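Local coordinates for MoaF-like domain-containing protein (Burkholderia vietnamiensis, PDB 5HAL), which is of unknown function, possibly a beta-lactamase, and forms a calycin-like beta-barrel, a fold that often holds small ligands, at residues K21-R26 and G110-V115; D69-A74 and D87-G92. All coordinates share one frame; numbering follows the deposited sequence.

Both interactions belong to one eight-stranded antiparallel barrel. Interaction 1 closes it by joining strand 22-27 to strand 105-114, the first and the last; interaction 2 pairs strands 70-76 and 82-88 and falls within the 83 residues that separate the segments of interaction 1. Their centres lie about 10 Å apart and they touch directly. L112 N probably donates a hydrogen bond to G92 O at 2.8 Å. F89 of interaction 2 reaches interaction 1: its CD1 is 3.6 Å from F23 CE1 and, in one of the two conformers of L112, 3.7 Å from L112 CD2. The side chain of V25 lies about 5 Å from a bound 1,2-ethanediol, probably from crystallisation, which may mark a pocket.

Interaction 1: K21-R26 and G110-V115; sequences KTFEVR and GSLRAV
F23, E24, V25 and R26 pair with A114, R113, L112 and S111 in antiparallel order, the strand segments running 159° apart. Backbone bonds link E24 and R113 in both directions, E24 N to R113 O at 2.8 Å and R113 N to E24 O; R26 and S111 form the next such pair, and V115 N adds a bond to T22 O at 2.9 Å.

Apolar contacts occupy the face of F23, V25, L112 and A114. In one of its two conformers L112 puts one methyl on each neighbour across the seam, CD2 to F23 CD1 at 3.9 Å and CD1 to V25 CG1 at 4.0 Å.

Charges lie on the opposite face. E24, its CG anti to the backbone N (chi1 -178°), extends alongside R113. E24 OE1 forms a long salt bridge to R113 NE at 3.7 Å, near the guanidinium plane, while the carboxylate stands almost perpendicular to that plane. R26, bent at chi3, makes a hydrogen-bonded salt bridge within its strand, NH2 meeting E24 OE1 at 3.0 Å from above the carboxylate. A water linking E24 O to S111 OG lies on this side too, and at the chain terminus V115 CG2 sits 3.6 Å from E24 N and 3.9 Å from E24 CB.

One carboxylate oxygen thus holds R26 closely on its own strand and R113 more loosely across the seam, probably balancing part of their charge, while hydrocarbon packs the other side of the barrel closure.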
loop_
_atom_site.group_PDB
_atom_site.type_symbol
_atom_site.label_atom_id
_atom_site.label_comp_id
_atom_site.label_asym_id
_atom_site.label_seq_id
_atom_site.Cartn_x
_atom_site.Cartn_y
_atom_site.Cartn_z
ATOM N N LYS A 21 -9.239 -2.690 7.954
ATOM C CA LYS A 21 -9.737 -3.205 6.687
ATOM C C LYS A 21 -8.577 -3.671 5.822
ATOM O O LYS A 21 -7.437 -3.238 5.997
ATOM C CB LYS A 21 -10.543 -2.131 5.928
ATOM C CG LYS A 21 -11.831 -1.716 6.662
ATOM C CD LYS A 21 -12.377 -0.419 6.080
ATOM C CE LYS A 21 -13.490 0.139 6.949
ATOM N NZ LYS A 21 -13.807 1.536 6.554
ATOM N N THR A 22 -8.886 -4.542 4.861
ATOM C CA THR A 22 -7.900 -5.095 3.942
ATOM C C THR A 22 -8.320 -4.805 2.507
ATOM O O THR A 22 -9.505 -4.866 2.172
ATOM C CB THR A 22 -7.726 -6.605 4.168
ATOM O OG1 THR A 22 -7.229 -6.822 5.491
ATOM C CG2 THR A 22 -6.738 -7.217 3.160
ATOM N N PHE A 23 -7.339 -4.479 1.666
ATOM C CA PHE A 23 -7.572 -4.100 0.278
ATOM C C PHE A 23 -6.652 -4.899 -0.625
ATOM O O PHE A 23 -5.488 -5.130 -0.291
ATOM C CB PHE A 23 -7.359 -2.577 0.091
ATOM C CG PHE A 23 -8.228 -1.774 0.994
ATOM C CD1 PHE A 23 -9.497 -1.385 0.580
ATOM C CD2 PHE A 23 -7.833 -1.517 2.308
ATOM C CE1 PHE A 23 -10.340 -0.698 1.439
ATOM C CE2 PHE A 23 -8.668 -0.832 3.176
ATOM C CZ PHE A 23 -9.927 -0.418 2.741
ATOM N N GLU A 24 -7.178 -5.333 -1.765
ATOM C CA GLU A 24 -6.356 -5.939 -2.800
ATOM C C GLU A 24 -5.986 -4.895 -3.847
ATOM O O GLU A 24 -6.862 -4.215 -4.395
ATOM C CB GLU A 24 -7.076 -7.107 -3.464
ATOM C CG GLU A 24 -6.224 -7.774 -4.516
ATOM C CD GLU A 24 -6.891 -9.005 -5.101
ATOM O OE1 GLU A 24 -7.835 -8.846 -5.906
ATOM O OE2 GLU A 24 -6.475 -10.129 -4.740
ATOM N N VAL A 25 -4.691 -4.772 -4.128
ATOM C CA VAL A 25 -4.196 -3.885 -5.170
ATOM C C VAL A 25 -3.648 -4.744 -6.301
ATOM O O VAL A 25 -2.905 -5.700 -6.055
ATOM C CB VAL A 25 -3.138 -2.901 -4.629
ATOM C CG1 VAL A 25 -3.818 -1.809 -3.805
ATOM C CG2 VAL A 25 -2.069 -3.617 -3.774
ATOM N N ARG A 26 -4.031 -4.420 -7.534
ATOM C CA ARG A 26 -3.607 -5.175 -8.708
ATOM C C ARG A 26 -2.943 -4.226 -9.697
ATOM O O ARG A 26 -3.559 -3.254 -10.142
ATOM C CB ARG A 26 -4.791 -5.896 -9.367
ATOM C CG ARG A 26 -5.670 -6.697 -8.405
ATOM C CD ARG A 26 -6.657 -7.604 -9.157
ATOM N NE ARG A 26 -5.959 -8.740 -9.760
ATOM C CZ ARG A 26 -6.030 -9.994 -9.319
ATOM N NH1 ARG A 26 -5.332 -10.945 -9.927
ATOM N NH2 ARG A 26 -6.801 -10.301 -8.281
ATOM N N GLY A 110 -2.815 0.797 -10.618
ATOM C CA GLY A 110 -3.793 -0.239 -10.836
ATOM C C GLY A 110 -5.048 -0.033 -10.034
ATOM O O GLY A 110 -5.390 1.088 -9.654
ATOM N N SER A 111 -5.744 -1.138 -9.798
ATOM C CA SER A 111 -7.012 -1.135 -9.102
ATOM C C SER A 111 -6.801 -1.338 -7.607
ATOM O O SER A 111 -5.766 -1.838 -7.160
ATOM C CB SER A 111 -7.917 -2.236 -9.644
ATOM O OG SER A 111 -7.292 -3.492 -9.462
ATOM N N LEU A 112 -7.815 -0.946 -6.843
ATOM C CA LEU A 112 -7.834 -1.111 -5.397
ATOM C C LEU A 112 -9.253 -1.473 -4.994
ATOM O O LEU A 112 -10.199 -0.772 -5.357
ATOM C CB LEU A 112 -7.377 0.165 -4.677
ATOM C CG LEU A 112 -7.439 0.183 -3.144
ATOM C CD1 LEU A 112 -6.344 1.075 -2.565
ATOM C CD2 LEU A 112 -8.802 0.632 -2.636
ATOM N N ARG A 113 -9.412 -2.576 -4.258
ATOM C CA ARG A 113 -10.758 -2.960 -3.847
ATOM C C ARG A 113 -10.740 -3.621 -2.471
ATOM O O ARG A 113 -9.796 -4.330 -2.110
ATOM C CB ARG A 113 -11.426 -3.889 -4.868
ATOM C CG ARG A 113 -10.822 -5.262 -4.933
ATOM C CD ARG A 113 -11.772 -6.280 -5.556
ATOM N NE ARG A 113 -11.302 -7.639 -5.295
ATOM C CZ ARG A 113 -11.820 -8.453 -4.379
ATOM N NH1 ARG A 113 -12.857 -8.067 -3.642
ATOM N NH2 ARG A 113 -11.306 -9.664 -4.210
ATOM N N ALA A 114 -11.807 -3.372 -1.714
ATOM C CA ALA A 114 -11.973 -3.952 -0.385
ATOM C C ALA A 114 -12.123 -5.467 -0.457
ATOM O O ALA A 114 -12.849 -5.992 -1.299
ATOM C CB ALA A 114 -13.202 -3.349 0.300
ATOM N N VAL A 115 -11.426 -6.166 0.438
ATOM C CA VAL A 115 -11.491 -7.629 0.547
ATOM C C VAL A 115 -12.499 -8.043 1.617
ATOM O O VAL A 115 -12.584 -7.391 2.657
ATOM C CB VAL A 115 -10.103 -8.228 0.879
ATOM C CG1 VAL A 115 -10.192 -9.746 1.059
ATOM C CG2 VAL A 115 -9.101 -7.870 -0.189
ATOM O OXT VAL A 115 -13.233 -9.029 1.492
HETATM O O HOH W 1 -7.862 -4.441 -6.894
HETATM O O HOH W 2 -8.839 -6.833 -6.824
#

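Interaction 2: D69-A74 and D87-G92; sequences DTYAIA and DDFAAG
A beta hairpin of strands 70-76 and 82-88 supplies this contact, at the end where the second strand gives way to the turn before strand 93-99. Y71 and D87 form the antiparallel hydrogen-bonded pair, with Y71 N to D87 O and D87 N to Y71 O both 3.0 Å. T70 and D88 are the adjacent non-hydrogen-bonded pair. F89 N continues the pairing beyond the strand, donating to D69 O at 2.8 Å with an N-H...O angle of 163°.

The aromatic side chains of Y71 and F89 cross at about a right angle, while their ring planes lie 60° apart. The ring pair is oblique, with F89 CD2 and CE2 reaching the edge of the Y71 ring, CE2 being 3.7 Å from Y71 CD1. D69 O lies at the edge of the F89 ring, in its plane; the CD1 methyl of I73 makes a separate, more distant edge contact.

D88 shapes the turn. With CG anti to the backbone N (chi1 178°), its OD1 receives both A90 N and A91 N, each at 3.0 Å: an Asx turn extended to an Asx motif. A90 N approaches nearly along the C-O axis, whereas A91 N comes from above the carboxylate plane. Two amides from different directions hold the carboxylate and fix its rotation. T70 OG1 packs 3.2 Å from D88 CG but makes its hydrogen bond to A68 O. Beyond them, the A90 methyl rests against D69 OD2.

D87 is buried and bonded through its carboxylate to H85 ND1 and S94 OG, the latter on strand 93-99. The F89 ring meets F23 of strand 22-27 edge-to-face and F18 nearly parallel; F18 also meets Y71, and strand 56-67 flanks Y71 and I73 on the hairpin's other side.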
loop_
_atom_site.group_PDB
_atom_site.type_symbol
_atom_site.label_atom_id
_atom_site.label_comp_id
_atom_site.label_asym_id
_atom_site.label_seq_id
_atom_site.Cartn_x
_atom_site.Cartn_y
_atom_site.Cartn_z
ATOM N N ASP A 69 -11.606 11.016 -0.191
ATOM C CA ASP A 69 -11.397 9.570 -0.170
ATOM C C ASP A 69 -10.062 9.132 -0.780
ATOM O O ASP A 69 -9.878 7.935 -1.053
ATOM C CB ASP A 69 -12.548 8.840 -0.874
ATOM C CG ASP A 69 -13.897 9.136 -0.244
ATOM O OD1 ASP A 69 -13.994 9.140 0.999
ATOM O OD2 ASP A 69 -14.857 9.374 -0.999
ATOM N N THR A 70 -9.115 10.053 -0.970
ATOM C CA THR A 70 -7.827 9.765 -1.591
ATOM C C THR A 70 -6.708 10.137 -0.624
ATOM O O THR A 70 -6.670 11.266 -0.126
ATOM C CB THR A 70 -7.665 10.542 -2.909
ATOM O OG1 THR A 70 -8.794 10.305 -3.749
ATOM C CG2 THR A 70 -6.414 10.097 -3.648
ATOM N N TYR A 71 -5.779 9.202 -0.383
ATOM C CA TYR A 71 -4.755 9.370 0.639
ATOM C C TYR A 71 -3.374 9.042 0.090
ATOM O O TYR A 71 -3.210 8.098 -0.689
ATOM C CB TYR A 71 -5.055 8.470 1.873
ATOM C CG TYR A 71 -6.437 8.724 2.404
ATOM C CD1 TYR A 71 -7.521 7.985 1.957
ATOM C CD2 TYR A 71 -6.671 9.755 3.305
ATOM C CE1 TYR A 71 -8.807 8.259 2.411
ATOM C CE2 TYR A 71 -7.946 10.029 3.770
ATOM C CZ TYR A 71 -9.006 9.278 3.314
ATOM O OH TYR A 71 -10.269 9.543 3.770
ATOM N N ALA A 72 -2.382 9.825 0.512
ATOM C CA ALA A 72 -0.974 9.477 0.342
ATOM C C ALA A 72 -0.535 8.598 1.519
ATOM O O ALA A 72 -0.515 9.040 2.674
ATOM C CB ALA A 72 -0.122 10.741 0.239
ATOM N N ILE A 73 -0.192 7.351 1.224
ATOM C CA ILE A 73 0.204 6.358 2.220
ATOM C C ILE A 73 1.648 5.969 1.919
ATOM O O ILE A 73 1.962 5.580 0.785
ATOM C CB ILE A 73 -0.736 5.142 2.175
ATOM C CG1 ILE A 73 -2.193 5.619 2.296
ATOM C CG2 ILE A 73 -0.386 4.111 3.262
ATOM C CD1 ILE A 73 -3.227 4.527 2.095
ATOM N N ALA A 74 2.533 6.096 2.912
ATOM C CA ALA A 74 3.962 5.884 2.677
ATOM C C ALA A 74 4.583 5.087 3.809
ATOM O O ALA A 74 4.171 5.182 4.963
ATOM C CB ALA A 74 4.743 7.211 2.517
ATOM N N ASP A 87 -3.778 6.291 -2.987
ATOM C CA ASP A 87 -4.856 5.317 -3.035
ATOM C C ASP A 87 -6.183 6.050 -2.897
ATOM O O ASP A 87 -6.424 6.725 -1.892
ATOM C CB ASP A 87 -4.681 4.266 -1.938
ATOM C CG ASP A 87 -3.555 3.292 -2.249
ATOM O OD1 ASP A 87 -3.024 3.363 -3.373
ATOM O OD2 ASP A 87 -3.205 2.453 -1.387
ATOM N N ASP A 88 -7.025 5.919 -3.917
ATOM C CA ASP A 88 -8.337 6.553 -3.975
ATOM C C ASP A 88 -9.362 5.459 -3.703
ATOM O O ASP A 88 -9.597 4.597 -4.558
ATOM C CB ASP A 88 -8.524 7.208 -5.345
ATOM C CG ASP A 88 -9.894 7.863 -5.536
ATOM O OD1 ASP A 88 -10.858 7.557 -4.810
ATOM O OD2 ASP A 88 -9.998 8.688 -6.464
ATOM N N PHE A 89 -9.960 5.488 -2.505
ATOM C CA PHE A 89 -10.844 4.417 -2.070
ATOM C C PHE A 89 -12.255 4.539 -2.621
ATOM O O PHE A 89 -13.039 3.598 -2.467
ATOM C CB PHE A 89 -10.886 4.360 -0.539
ATOM C CG PHE A 89 -9.584 3.935 0.070
ATOM C CD1 PHE A 89 -9.384 2.623 0.456
ATOM C CD2 PHE A 89 -8.540 4.838 0.204
ATOM C CE1 PHE A 89 -8.178 2.222 0.998
ATOM C CE2 PHE A 89 -7.335 4.449 0.748
ATOM C CZ PHE A 89 -7.151 3.129 1.142
ATOM N N ALA A 90 -12.602 5.662 -3.247
ATOM C CA ALA A 90 -13.913 5.767 -3.880
ATOM C C ALA A 90 -13.870 5.275 -5.322
ATOM O O ALA A 90 -14.724 4.490 -5.742
ATOM C CB ALA A 90 -14.422 7.208 -3.827
ATOM N N ALA A 91 -12.870 5.715 -6.083
ATOM C CA ALA A 91 -12.701 5.242 -7.449
ATOM C C ALA A 91 -12.088 3.852 -7.514
ATOM O O ALA A 91 -12.159 3.212 -8.569
ATOM C CB ALA A 91 -11.830 6.219 -8.240
ATOM N N GLY A 92 -11.490 3.375 -6.426
ATOM C CA GLY A 92 -10.837 2.077 -6.453
ATOM C C GLY A 92 -9.556 2.047 -7.261
ATOM O O GLY A 92 -9.332 1.101 -8.029
#